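Local coordinates for DNA repair protein RAD2 (Saccharomyces cerevisiae, PDB 4Q0W), which cuts single-stranded DNA as a magnesium-dependent endonuclease in the incision step of nucleotide excision repair, this chain being its catalytic core, at residues A[30-33]-A[34-38]; A[49-52]-A[53-56]; A[61-64]-A[65-69]; A[79-82]-A[83-86]; A[240-243]-A[244-247]. All blocks are in the same frame, centred on the assembly; numbering follows the deposited sequence. Where two conformers were deposited one is given.

Contact 1: A[30-33]-A[34-38]; sequences ASIW and IYQFL. With nucleotides of chain C; nucleotides of chain D.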
loop_
_atom_site.group_PDB
_atom_site.type_symbol
_atom_site.label_atom_id
_atom_site.label_comp_id
_atom_site.label_asym_id
_atom_site.label_seq_id
_atom_site.Cartn_x
_atom_site.Cartn_y
_atom_site.Cartn_z
ATOM N N ALA A 30 18.315 -5.819 25.995
ATOM C CA ALA A 30 19.370 -6.205 25.070
ATOM C C ALA A 30 19.073 -7.551 24.436
ATOM O O ALA A 30 19.970 -8.191 23.893
ATOM C CB ALA A 30 20.709 -6.235 25.787
ATOM N N SER A 31 17.802 -7.949 24.494
ATOM C CA SER A 31 17.351 -9.281 24.077
ATOM C C SER A 31 17.655 -9.665 22.619
ATOM O O SER A 31 17.856 -10.844 22.321
ATOM C CB SER A 31 15.843 -9.422 24.339
ATOM O OG SER A 31 15.095 -8.464 23.589
ATOM N N ILE A 32 17.675 -8.695 21.708
ATOM C CA ILE A 32 17.926 -9.019 20.300
ATOM C C ILE A 32 19.197 -8.379 19.724
ATOM O O ILE A 32 19.450 -8.456 18.518
ATOM C CB ILE A 32 16.713 -8.688 19.381
ATOM C CG1 ILE A 32 16.472 -7.182 19.315
ATOM C CG2 ILE A 32 15.463 -9.427 19.829
ATOM C CD1 ILE A 32 15.704 -6.751 18.083
ATOM N N TRP A 33 19.995 -7.749 20.580
ATOM C CA TRP A 33 21.237 -7.112 20.132
ATOM C C TRP A 33 22.188 -8.076 19.403
ATOM O O TRP A 33 22.716 -7.751 18.332
ATOM C CB TRP A 33 21.978 -6.494 21.321
ATOM C CG TRP A 33 21.367 -5.232 21.851
ATOM C CD1 TRP A 33 20.072 -4.788 21.679
ATOM C CD2 TRP A 33 22.033 -4.237 22.632
ATOM N NE1 TRP A 33 19.904 -3.575 22.321
ATOM C CE2 TRP A 33 21.093 -3.215 22.904
ATOM C CE3 TRP A 33 23.339 -4.105 23.125
ATOM C CZ2 TRP A 33 21.420 -2.080 23.649
ATOM C CZ3 TRP A 33 23.661 -2.973 23.864
ATOM C CH2 TRP A 33 22.701 -1.980 24.125
ATOM N N ILE A 34 22.413 -9.256 19.975
ATOM C CA ILE A 34 23.395 -10.169 19.375
ATOM C C ILE A 34 22.982 -10.536 17.954
ATOM O O ILE A 34 23.756 -10.345 17.009
ATOM C CB ILE A 34 23.618 -11.438 20.207
ATOM C CG1 ILE A 34 24.268 -11.099 21.547
ATOM C CG2 ILE A 34 24.523 -12.419 19.461
ATOM C CD1 ILE A 34 24.348 -12.293 22.491
ATOM N N TYR A 35 21.753 -11.030 17.806
ATOM C CA TYR A 35 21.252 -11.445 16.501
ATOM C C TYR A 35 21.295 -10.288 15.526
ATOM O O TYR A 35 21.612 -10.463 14.348
ATOM C CB TYR A 35 19.820 -11.994 16.602
ATOM C CG TYR A 35 19.394 -12.709 15.340
ATOM C CD1 TYR A 35 19.954 -13.937 14.994
ATOM C CD2 TYR A 35 18.446 -12.152 14.480
ATOM C CE1 TYR A 35 19.578 -14.599 13.828
ATOM C CE2 TYR A 35 18.064 -12.807 13.312
ATOM C CZ TYR A 35 18.635 -14.028 12.992
ATOM O OH TYR A 35 18.265 -14.680 11.838
ATOM N N GLN A 36 20.989 -9.101 16.038
ATOM C CA GLN A 36 20.980 -7.886 15.241
ATOM C C GLN A 36 22.374 -7.531 14.712
ATOM O O GLN A 36 22.530 -7.172 13.543
ATOM C CB GLN A 36 20.421 -6.746 16.094
ATOM C CG GLN A 36 20.125 -5.461 15.355
ATOM C CD GLN A 36 19.298 -4.501 16.198
ATOM O OE1 GLN A 36 19.797 -3.471 16.656
ATOM N NE2 GLN A 36 18.026 -4.836 16.405
ATOM N N PHE A 37 23.383 -7.628 15.572
ATOM C CA PHE A 37 24.755 -7.338 15.168
ATOM C C PHE A 37 25.266 -8.375 14.169
ATOM O O PHE A 37 26.013 -8.046 13.247
ATOM C CB PHE A 37 25.665 -7.284 16.395
ATOM C CG PHE A 37 25.424 -6.083 17.277
ATOM C CD1 PHE A 37 25.365 -4.811 16.733
ATOM C CD2 PHE A 37 25.249 -6.232 18.645
ATOM C CE1 PHE A 37 25.136 -3.708 17.540
ATOM C CE2 PHE A 37 25.018 -5.133 19.461
ATOM C CZ PHE A 37 24.959 -3.873 18.906
ATOM N N LEU A 38 24.860 -9.627 14.369
ATOM C CA LEU A 38 25.151 -10.708 13.426
ATOM C C LEU A 38 24.665 -10.379 12.020
ATOM O O LEU A 38 25.393 -10.571 11.045
ATOM C CB LEU A 38 24.487 -12.004 13.883
ATOM C CG LEU A 38 25.320 -13.004 14.673
ATOM C CD1 LEU A 38 26.068 -12.317 15.804
ATOM C CD2 LEU A 38 24.424 -14.106 15.209
ATOM P P DT C 3 13.624 -13.785 14.140
ATOM O "O5'" DT C 3 14.787 -12.771 14.582
ATOM C "C5'" DT C 3 14.998 -12.463 15.960
ATOM C "C4'" DT C 3 14.943 -10.965 16.189
ATOM O "O4'" DT C 3 16.017 -10.307 15.490
ATOM C "C3'" DT C 3 13.672 -10.325 15.657
ATOM O "O3'" DT C 3 12.779 -10.144 16.742
ATOM C "C2'" DT C 3 14.096 -8.988 15.054
ATOM C "C1'" DT C 3 15.614 -9.000 15.129
ATOM N N1 DT C 3 16.278 -8.697 13.837
ATOM C C2 DT C 3 16.828 -7.450 13.632
ATOM O O2 DT C 3 16.787 -6.559 14.461
ATOM N N3 DT C 3 17.439 -7.290 12.415
ATOM C C4 DT C 3 17.534 -8.240 11.411
ATOM O O4 DT C 3 18.095 -8.005 10.342
ATOM C C5 DT C 3 16.925 -9.519 11.699
ATOM C C7 DT C 3 16.972 -10.624 10.688
ATOM C C6 DT C 3 16.335 -9.688 12.884
ATOM P P DA D 16 19.613 3.709 8.756
ATOM O OP1 DA D 16 18.784 4.927 8.955
ATOM O OP2 DA D 16 20.810 3.763 7.881
ATOM O "O5'" DA D 16 20.088 3.143 10.176
ATOM C "C5'" DA D 16 19.160 3.014 11.246
ATOM C "C4'" DA D 16 19.609 1.905 12.177
ATOM O "O4'" DA D 16 19.532 0.631 11.489
ATOM C "C3'" DA D 16 21.062 2.004 12.646
ATOM O "O3'" DA D 16 21.111 2.511 13.986
ATOM C "C2'" DA D 16 21.613 0.571 12.530
ATOM C "C1'" DA D 16 20.352 -0.243 12.234
ATOM N N9 DA D 16 20.536 -1.489 11.491
ATOM C C8 DA D 16 21.373 -1.733 10.435
ATOM N N7 DA D 16 21.304 -2.964 9.978
ATOM C C5 DA D 16 20.350 -3.571 10.784
ATOM C C6 DA D 16 19.816 -4.881 10.818
ATOM N N6 DA D 16 20.185 -5.852 9.974
ATOM N N1 DA D 16 18.876 -5.154 11.754
ATOM C C2 DA D 16 18.501 -4.177 12.595
ATOM N N3 DA D 16 18.935 -2.915 12.659
ATOM C C4 DA D 16 19.869 -2.674 11.722
HETATM O O HOH W 1 21.486 -10.204 22.612
HETATM O O HOH W 2 20.224 -11.711 20.051
#

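Contact 2: A[49-52]-A[53-56]; sequences VKNS and HITG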
loop_
_atom_site.group_PDB
_atom_site.type_symbol
_atom_site.label_atom_id
_atom_site.label_comp_id
_atom_site.label_asym_id
_atom_site.label_seq_id
_atom_site.Cartn_x
_atom_site.Cartn_y
_atom_site.Cartn_z
ATOM N N VAL A 49 30.894 -10.726 10.084
ATOM C CA VAL A 49 32.239 -10.431 10.589
ATOM C C VAL A 49 32.385 -10.975 12.014
ATOM O O VAL A 49 31.417 -10.986 12.782
ATOM C CB VAL A 49 32.622 -8.912 10.487
ATOM C CG1 VAL A 49 31.417 -8.055 10.182
ATOM C CG2 VAL A 49 33.328 -8.416 11.745
ATOM N N LYS A 50 33.589 -11.447 12.344
ATOM C CA LYS A 50 33.860 -12.114 13.621
ATOM C C LYS A 50 33.654 -11.236 14.861
ATOM O O LYS A 50 34.067 -10.071 14.893
ATOM C CB LYS A 50 35.283 -12.686 13.628
ATOM N N ASN A 51 33.013 -11.821 15.872
ATOM C CA ASN A 51 32.777 -11.172 17.158
ATOM C C ASN A 51 32.103 -9.792 17.082
ATOM O O ASN A 51 32.317 -8.938 17.943
ATOM C CB ASN A 51 34.077 -11.111 17.977
ATOM C CG ASN A 51 34.501 -12.476 18.519
ATOM O OD1 ASN A 51 33.666 -13.315 18.869
ATOM N ND2 ASN A 51 35.808 -12.694 18.598
ATOM N N SER A 52 31.282 -9.587 16.057
ATOM C CA SER A 52 30.533 -8.341 15.895
ATOM C C SER A 52 29.623 -8.074 17.091
ATOM O O SER A 52 29.271 -6.922 17.370
ATOM C CB SER A 52 29.687 -8.395 14.622
ATOM O OG SER A 52 28.651 -9.355 14.755
ATOM N N HIS A 53 29.231 -9.138 17.790
ATOM C CA HIS A 53 28.444 -8.975 19.007
ATOM C C HIS A 53 29.255 -8.275 20.100
ATOM O O HIS A 53 28.700 -7.520 20.904
ATOM C CB HIS A 53 27.944 -10.323 19.508
ATOM C CG HIS A 53 29.042 -11.267 19.895
ATOM N ND1 HIS A 53 29.990 -11.715 19.001
ATOM C CD2 HIS A 53 29.336 -11.853 21.082
ATOM C CE1 HIS A 53 30.825 -12.532 19.621
ATOM N NE2 HIS A 53 30.454 -12.628 20.884
ATOM N N ILE A 54 30.562 -8.531 20.131
ATOM C CA ILE A 54 31.434 -7.869 21.098
ATOM C C ILE A 54 31.632 -6.410 20.707
ATOM O O ILE A 54 31.486 -5.515 21.537
ATOM C CB ILE A 54 32.810 -8.561 21.202
ATOM C CG1 ILE A 54 32.635 -10.037 21.559
ATOM C CG2 ILE A 54 33.708 -7.850 22.231
ATOM C CD1 ILE A 54 32.147 -10.265 22.961
ATOM N N THR A 55 31.965 -6.180 19.440
ATOM C CA THR A 55 32.146 -4.828 18.927
ATOM C C THR A 55 30.871 -4.008 19.147
ATOM O O THR A 55 30.924 -2.867 19.614
ATOM C CB THR A 55 32.485 -4.848 17.421
ATOM O OG1 THR A 55 33.700 -5.579 17.217
ATOM C CG2 THR A 55 32.661 -3.441 16.878
ATOM N N GLY A 56 29.727 -4.609 18.822
ATOM C CA GLY A 56 28.436 -3.950 18.945
ATOM C C GLY A 56 28.112 -3.582 20.377
ATOM O O GLY A 56 27.797 -2.428 20.663
HETATM O O HOH W 3 33.725 -6.918 14.948
#

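Contact 3: A[61-64]-A[65-69]; sequences ICKL and LYFGI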
loop_
_atom_site.group_PDB
_atom_site.type_symbol
_atom_site.label_atom_id
_atom_site.label_comp_id
_atom_site.label_asym_id
_atom_site.label_seq_id
_atom_site.Cartn_x
_atom_site.Cartn_y
_atom_site.Cartn_z
ATOM N N ILE A 61 27.647 0.258 24.993
ATOM C CA ILE A 61 27.951 0.451 26.412
ATOM C C ILE A 61 28.689 1.779 26.608
ATOM O O ILE A 61 28.403 2.537 27.542
ATOM C CB ILE A 61 28.820 -0.704 26.951
ATOM C CG1 ILE A 61 27.980 -1.974 27.119
ATOM C CG2 ILE A 61 29.483 -0.332 28.280
ATOM C CD1 ILE A 61 28.827 -3.245 27.325
ATOM N N CYS A 62 29.633 2.063 25.718
ATOM C CA CYS A 62 30.413 3.286 25.820
ATOM C C CYS A 62 29.520 4.518 25.627
ATOM O O CYS A 62 29.702 5.521 26.305
ATOM C CB CYS A 62 31.564 3.267 24.813
ATOM S SG CYS A 62 32.884 2.085 25.268
ATOM N N LYS A 63 28.555 4.433 24.714
ATOM C CA LYS A 63 27.643 5.552 24.481
ATOM C C LYS A 63 26.847 5.849 25.752
ATOM O O LYS A 63 26.780 6.997 26.190
ATOM C CB LYS A 63 26.717 5.273 23.290
ATOM C CG LYS A 63 25.784 6.450 22.940
ATOM C CD LYS A 63 25.071 6.236 21.604
ATOM C CE LYS A 63 24.062 7.348 21.317
ATOM N NZ LYS A 63 23.356 7.161 20.014
ATOM N N LEU A 64 26.285 4.804 26.361
ATOM C CA LEU A 64 25.552 4.946 27.619
ATOM C C LEU A 64 26.434 5.564 28.709
ATOM O O LEU A 64 26.017 6.496 29.409
ATOM C CB LEU A 64 25.009 3.583 28.083
ATOM C CG LEU A 64 23.990 2.888 27.158
ATOM C CD1 LEU A 64 23.709 1.462 27.602
ATOM C CD2 LEU A 64 22.693 3.686 27.086
ATOM N N LEU A 65 27.653 5.054 28.849
ATOM C CA LEU A 65 28.532 5.527 29.905
ATOM C C LEU A 65 28.979 6.960 29.639
ATOM O O LEU A 65 29.112 7.762 30.572
ATOM C CB LEU A 65 29.732 4.591 30.084
ATOM C CG LEU A 65 29.434 3.237 30.730
ATOM C CD1 LEU A 65 30.713 2.410 30.946
ATOM C CD2 LEU A 65 28.656 3.397 32.044
ATOM N N TYR A 66 29.191 7.276 28.366
ATOM C CA TYR A 66 29.557 8.621 27.953
ATOM C C TYR A 66 28.571 9.688 28.436
ATOM O O TYR A 66 28.972 10.806 28.755
ATOM C CB TYR A 66 29.659 8.703 26.431
ATOM C CG TYR A 66 30.037 10.095 25.946
ATOM C CD1 TYR A 66 31.373 10.497 25.898
ATOM C CD2 TYR A 66 29.062 11.012 25.552
ATOM C CE1 TYR A 66 31.727 11.770 25.463
ATOM C CE2 TYR A 66 29.406 12.288 25.120
ATOM C CZ TYR A 66 30.738 12.658 25.076
ATOM O OH TYR A 66 31.077 13.916 24.644
ATOM N N PHE A 67 27.281 9.360 28.457
ATOM C CA PHE A 67 26.285 10.342 28.881
ATOM C C PHE A 67 25.912 10.137 30.339
ATOM O O PHE A 67 24.949 10.727 30.834
ATOM C CB PHE A 67 25.046 10.286 27.987
ATOM C CG PHE A 67 25.293 10.782 26.591
ATOM C CD1 PHE A 67 25.479 12.140 26.349
ATOM C CD2 PHE A 67 25.335 9.899 25.517
ATOM C CE1 PHE A 67 25.711 12.612 25.058
ATOM C CE2 PHE A 67 25.571 10.363 24.229
ATOM C CZ PHE A 67 25.761 11.728 24.003
ATOM N N GLY A 68 26.680 9.296 31.024
ATOM C CA GLY A 68 26.503 9.115 32.450
ATOM C C GLY A 68 25.286 8.289 32.825
ATOM O O GLY A 68 24.834 8.315 33.976
ATOM N N ILE A 69 24.761 7.534 31.865
ATOM C CA ILE A 69 23.634 6.651 32.154
ATOM C C ILE A 69 24.098 5.462 32.992
ATOM O O ILE A 69 25.191 4.921 32.780
ATOM C CB ILE A 69 22.927 6.192 30.849
ATOM C CG1 ILE A 69 22.189 7.369 30.217
ATOM C CG2 ILE A 69 21.922 5.060 31.107
ATOM C CD1 ILE A 69 21.856 7.161 28.755
#

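Contact 4: A[79-82]-A[83-86]; sequences VPVL and KRET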
loop_
_atom_site.group_PDB
_atom_site.type_symbol
_atom_site.label_atom_id
_atom_site.label_comp_id
_atom_site.label_asym_id
_atom_site.label_seq_id
_atom_site.Cartn_x
_atom_site.Cartn_y
_atom_site.Cartn_z
ATOM N N VAL A 79 10.941 -18.486 25.928
ATOM C CA VAL A 79 9.914 -17.965 25.043
ATOM C C VAL A 79 8.583 -18.457 25.595
ATOM O O VAL A 79 8.386 -19.668 25.760
ATOM C CB VAL A 79 10.109 -18.469 23.607
ATOM C CG1 VAL A 79 8.964 -17.996 22.718
ATOM C CG2 VAL A 79 11.471 -18.006 23.060
ATOM N N PRO A 80 7.678 -17.523 25.923
ATOM C CA PRO A 80 6.367 -17.914 26.460
ATOM C C PRO A 80 5.628 -18.820 25.480
ATOM O O PRO A 80 5.772 -18.647 24.275
ATOM C CB PRO A 80 5.635 -16.579 26.607
ATOM C CG PRO A 80 6.762 -15.565 26.810
ATOM C CD PRO A 80 7.860 -16.057 25.899
ATOM N N VAL A 81 4.876 -19.787 25.997
ATOM C CA VAL A 81 4.160 -20.750 25.160
ATOM C C VAL A 81 3.268 -20.047 24.116
ATOM O O VAL A 81 3.236 -20.438 22.947
ATOM C CB VAL A 81 3.299 -21.692 26.045
ATOM C CG1 VAL A 81 2.396 -22.596 25.185
ATOM C CG2 VAL A 81 4.188 -22.535 26.959
ATOM N N LEU A 82 2.567 -18.999 24.534
ATOM C CA LEU A 82 1.634 -18.302 23.643
ATOM C C LEU A 82 2.357 -17.704 22.425
ATOM O O LEU A 82 1.831 -17.706 21.304
ATOM C CB LEU A 82 0.848 -17.227 24.413
ATOM C CG LEU A 82 -0.169 -16.425 23.584
ATOM C CD1 LEU A 82 -1.136 -17.356 22.843
ATOM C CD2 LEU A 82 -0.949 -15.460 24.456
ATOM N N LYS A 83 3.565 -17.198 22.653
ATOM C CA LYS A 83 4.412 -16.704 21.569
ATOM C C LYS A 83 4.817 -17.821 20.604
ATOM O O LYS A 83 4.701 -17.676 19.387
ATOM C CB LYS A 83 5.665 -16.023 22.144
ATOM C CG LYS A 83 6.599 -15.451 21.070
ATOM C CD LYS A 83 7.612 -14.454 21.666
ATOM C CE LYS A 83 8.519 -13.845 20.584
ATOM N NZ LYS A 83 9.604 -13.002 21.185
ATOM N N ARG A 84 5.289 -18.943 21.146
ATOM C CA ARG A 84 5.705 -20.065 20.304
ATOM C C ARG A 84 4.530 -20.520 19.445
ATOM O O ARG A 84 4.683 -20.793 18.245
ATOM C CB ARG A 84 6.249 -21.220 21.167
ATOM C CG ARG A 84 6.860 -22.377 20.355
ATOM C CD ARG A 84 7.707 -23.321 21.218
ATOM N NE ARG A 84 7.087 -23.602 22.514
ATOM C CZ ARG A 84 6.200 -24.571 22.730
ATOM N NH1 ARG A 84 5.692 -24.741 23.944
ATOM N NH2 ARG A 84 5.817 -25.369 21.735
ATOM N N GLU A 85 3.343 -20.558 20.048
ATOM C CA GLU A 85 2.154 -21.001 19.326
ATOM C C GLU A 85 1.752 -20.008 18.241
ATOM O O GLU A 85 1.466 -20.403 17.108
ATOM C CB GLU A 85 1.001 -21.232 20.307
ATOM C CG GLU A 85 1.241 -22.437 21.230
ATOM C CD GLU A 85 0.235 -22.517 22.364
ATOM O OE1 GLU A 85 0.158 -23.589 23.007
ATOM O OE2 GLU A 85 -0.465 -21.506 22.614
ATOM N N THR A 86 1.720 -18.720 18.594
ATOM C CA THR A 86 1.342 -17.668 17.645
ATOM C C THR A 86 2.244 -17.683 16.413
ATOM O O THR A 86 1.778 -17.711 15.272
ATOM C CB THR A 86 1.456 -16.259 18.275
ATOM O OG1 THR A 86 0.590 -16.152 19.415
ATOM C CG2 THR A 86 1.099 -15.175 17.234
HETATM O O HOH W 4 8.544 -22.145 24.259
#

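Contact 5: A[240-243]-A[244-247]; sequences LGSD and YTNG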
loop_
_atom_site.group_PDB
_atom_site.type_symbol
_atom_site.label_atom_id
_atom_site.label_comp_id
_atom_site.label_asym_id
_atom_site.label_seq_id
_atom_site.Cartn_x
_atom_site.Cartn_y
_atom_site.Cartn_z
ATOM N N LEU A 240 -4.290 -5.774 15.372
ATOM C CA LEU A 240 -3.097 -5.487 14.583
ATOM C C LEU A 240 -2.182 -6.702 14.459
ATOM O O LEU A 240 -1.502 -6.873 13.439
ATOM C CB LEU A 240 -2.318 -4.339 15.235
ATOM C CG LEU A 240 -3.036 -2.988 15.218
ATOM C CD1 LEU A 240 -2.318 -1.977 16.099
ATOM C CD2 LEU A 240 -3.095 -2.511 13.773
ATOM N N GLY A 241 -2.165 -7.535 15.498
ATOM C CA GLY A 241 -1.227 -8.645 15.569
ATOM C C GLY A 241 0.006 -8.298 16.395
ATOM O O GLY A 241 0.458 -7.146 16.398
ATOM N N SER A 242 0.556 -9.296 17.091
ATOM C CA SER A 242 1.798 -9.134 17.838
ATOM C C SER A 242 2.386 -10.522 18.006
ATOM O O SER A 242 1.927 -11.469 17.367
ATOM C CB SER A 242 1.535 -8.544 19.221
ATOM O OG SER A 242 0.852 -9.490 20.049
ATOM N N ASP A 243 3.374 -10.650 18.883
ATOM C CA ASP A 243 3.933 -11.967 19.197
ATOM C C ASP A 243 2.911 -12.894 19.855
ATOM O O ASP A 243 3.127 -14.108 19.906
ATOM C CB ASP A 243 5.125 -11.841 20.147
ATOM C CG ASP A 243 6.389 -11.382 19.450
ATOM O OD1 ASP A 243 6.446 -11.484 18.201
ATOM O OD2 ASP A 243 7.325 -10.936 20.163
ATOM N N TYR A 244 1.820 -12.333 20.378
ATOM C CA TYR A 244 0.879 -13.135 21.181
ATOM C C TYR A 244 -0.457 -13.403 20.505
ATOM O O TYR A 244 -1.330 -14.069 21.087
ATOM C CB TYR A 244 0.586 -12.453 22.519
ATOM C CG TYR A 244 1.690 -12.543 23.547
ATOM C CD1 TYR A 244 2.745 -13.422 23.396
ATOM C CD2 TYR A 244 1.652 -11.758 24.690
ATOM C CE1 TYR A 244 3.756 -13.501 24.347
ATOM C CE2 TYR A 244 2.646 -11.831 25.640
ATOM C CZ TYR A 244 3.696 -12.705 25.461
ATOM O OH TYR A 244 4.686 -12.774 26.415
ATOM N N THR A 245 -0.628 -12.863 19.301
ATOM C CA THR A 245 -1.869 -13.010 18.549
ATOM C C THR A 245 -1.595 -12.613 17.117
ATOM O O THR A 245 -0.832 -11.672 16.862
ATOM C CB THR A 245 -3.011 -12.106 19.119
ATOM O OG1 THR A 245 -4.097 -12.059 18.189
ATOM C CG2 THR A 245 -2.514 -10.661 19.369
ATOM N N ASN A 246 -2.231 -13.315 16.182
ATOM C CA ASN A 246 -2.109 -12.977 14.771
ATOM C C ASN A 246 -3.141 -11.949 14.277
ATOM O O ASN A 246 -3.185 -11.624 13.093
ATOM C CB ASN A 246 -2.079 -14.264 13.925
ATOM C CG ASN A 246 -0.769 -15.036 14.120
ATOM O OD1 ASN A 246 0.310 -14.443 14.061
ATOM N ND2 ASN A 246 -0.859 -16.346 14.395
ATOM N N GLY A 247 -3.950 -11.414 15.186
ATOM C CA GLY A 247 -4.824 -10.300 14.832
ATOM C C GLY A 247 -5.862 -10.625 13.772
ATOM O O GLY A 247 -6.185 -11.795 13.548
HETATM O O HOH W 5 -2.491 -8.940 11.696
#

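Contact 1: A[30-33]-A[34-38]
Gln36 lies one turn beyond Ile32, where the helix that follows strand 25-29 begins, and its side chain runs from there into the bound DNA. CB rests 3.1 Å from Ile32 O, the carbonyl that receives Gln36 N at 3.0 Å. CG is set anti to the backbone N (chi1 -170°), which carries the extended chain away from the helix; it lies 3.5 Å from C2 of DA16 of chain D. At the tip the amide is shared out: NE2 donates to O2 of DT3 of chain C at 2.9 Å, while OE1 accepts from Arg60. Ile32 CD1 presses against NE2 at 3.4 Å and also reaches C1' of the same thymidine. Tyr35 brings its CD2 to the sugar, 3.2 Å from O4' of DT3 of chain C, and its hydroxyl pairs with Lys39. On the protein side, Trp33 and Phe37 run side by side, CB to CE2 3.8 Å, and Ala30 CB sits over the centre of the indole face. One water bridges Ala30 O to Ile34 N; another accepts from Tyr35 N and reaches Ser31 O weakly. This N-domain helix start contacts the minor-groove edge of a T-A pair near Asp29 and Asp76, by similarity magnesium ligands.

Contact 2: A[49-52]-A[53-56]
Asn51 O is gripped by two backbone NH groups. Thr55 N approaches in the carbonyl plane at 3.2 Å, whereas Ile54 N, at 2.8 Å, stands well above that plane and makes the more bent bond. Asn51 thus occupies the N-cap position of helix 52-66, but it caps through no side-chain bond: its ND2 is turned to the carbonyl of Gln346. One residue on, Ser52 O takes Gly56 N at 2.8 Å and continues the helical series begun at Asn51 O. The Asn51 and His53 side chains lie alongside each other, pointing the same way, with amide and imidazole planes 59° apart. Asn51 OD1 meets the ring edge at His53 CE1, 3.0 Å away, near the ring plane. His53 has its CG between the backbone N and the carbonyl carbon (chi1 63°), which folds the ring back beside Asn51, with ND1 3.4 Å from Asn51 CA. Ile54 CG1 lies over one imidazole face, offset toward the rim, and the far nitrogen NE2 bonds to Glu153. A type II turn from Val49 to Ser52 leads into the helix, and a water links Lys50 O to Thr55 OG1, 2.6 Å from the hydroxyl. The Glu153 bond implies a proton on NE2; the carboxylate would tend to favour positive charge on the ring, burial at the helix N-terminus to oppose it, leaving the net shift open.

Contact 3: A[61-64]-A[65-69]
Leu64 O and Ile69 N, joined at 2.9 Å, close a Schellman motif that ends helix 52-66. Its inner bond runs from Gly68 N to Leu65 O, also 2.9 Å, and Gly68 supplies the positive phi with which the chain turns out of the helix. Among the remaining backbone bonds, Leu65 N to Ile61 O and Tyr66 N to Cys62 O are regular helical ones; Phe67 N makes only weak bonds, to Lys63 O and Leu64 O, as the spiral comes undone. Apolar contacts follow the same turn. Ile61 and Leu65 lie side by side, CG2 to CD1 4.0 Å, next to Phe161. Leu64 CD2 meets Ile69 CD1 at 3.9 Å, an approach that spans the motif and faces the strands through Val28, Phe73 and Met26. The aliphatic part of Lys63 crosses Phe67, CG to CE2 4.1 Å, and continues fully extended until NZ reaches the carbonyl of Met207. The aromatic pair is T-shaped: Tyr66, with CG anti to the backbone N (chi1 180°), directs its ring edge at the face of Phe67, where Tyr66 CD2 stands 3.5 Å above the plane, over the ring centre.

Contact 4: A[79-82]-A[83-86]
Thr86 and Leu82 meet at a carbonyl that takes two bonds from one residue: Thr86 OG1 donates to Leu82 O at 2.7 Å, and Thr86 N reaches the same oxygen at 2.9 Å from the opposite face of its plane. The hydroxyl is anti to its own carbonyl carbon (chi1 -60°), which tucks it back against the preceding turn and leaves Leu82 CD1 4.0 Å from it. One residue earlier, Val81 meets Glu85 by plain contact: CG1 lies 3.3 Å from Glu85 OE1, and Val81 O accepts Glu85 N. The extended Glu85 chain slants across this valine, with CG 3.3 Å from Val81 O. Shortened to an alanine here, Glu85 would keep its helical NH bond but lose the carboxylate, which would probably leave Val81 CG1 less covered and the first turn without a favourable negative charge nearby. Val79 CG1 crosses the Lys83 chain at about a right angle, touching CG at 3.8 Å. Farther out, Arg84 bends at chi3 so that NE gives its hydrogen to a water at 2.7 Å, and that water in turn donates to Val79 O. Pro80 O, at the N-cap position, accepts Arg84 N and so sets the first turn. The ammonium of Lys83 reaches toward Asp243 in a long, weak ion pair, close to the bound calcium ion. This is the start of helix 81-98, which follows strand 70-75; Pro80, Leu82 and Lys83 pack on Tyr244 of the loop between helices 230-240 and 253-263, while Val81 and Arg84 lie on the exposed side.

Contact 5: A[240-243]-A[244-247]
Ser242 and Tyr244 are joined through the serine hydroxyl, which is folded over its own backbone (chi1 69°) and accepts Tyr244 N at 3.0 Å in a nearly straight bond. Thr245 CG2 touches the same oxygen at 3.6 Å, roughly at right angles to the bond from Tyr244 N; OG also bonds to the Tyr317 hydroxyl. With an alanine at Ser242 the hydroxyl is gone, which would probably leave Tyr244 N and the Tyr317 hydroxyl without their partner and the turn less fixed. The Tyr244 ring extends away from the turn, its edge at CD1 lying 3.6 Å from Asp243 O. Thr245 points its hydroxyl the other way, anti to the backbone N, and OG1 accepts Gly247 N at 3.1 Å in an ST turn. In the type I turn from Ser242 to Thr245 the closing bond, Thr245 N to Ser242 O, is long and weak; Ser242 N to Thr245 O, 2.8 Å, holds more firmly. A water ties Leu240 O to Asn246 O. Asp243, by similarity a magnesium ligand, stands near the bound calcium ion. The loop leaves helix 230-240 at Gly241 and is wedged between helix 81-98, which Asn246 and Tyr244 engage, and helix 311-318, which Tyr244 and Thr245 touch.

In the fold
Contacts 1 to 4 are helix ends of the N-domain, whereas contact 5 is a turn in the I-domain. Contacts 2 and 3 mark the two ends of helix 52-66, one a buried start and the other a partly buried finish. Contact 1, on the preceding helix, touches contact 2 through Phe37 and Ile34 and grips the bound DNA through its side chains. Contact 4 lies at the surface, yet its inner side meets the buried contact 5, where Thr86 O faces Asn246 ND2. Chemistry follows place: apolar packing prevails in contact 3 against the sheet, polar and charged groups in contacts 4 and 5 near the metal site.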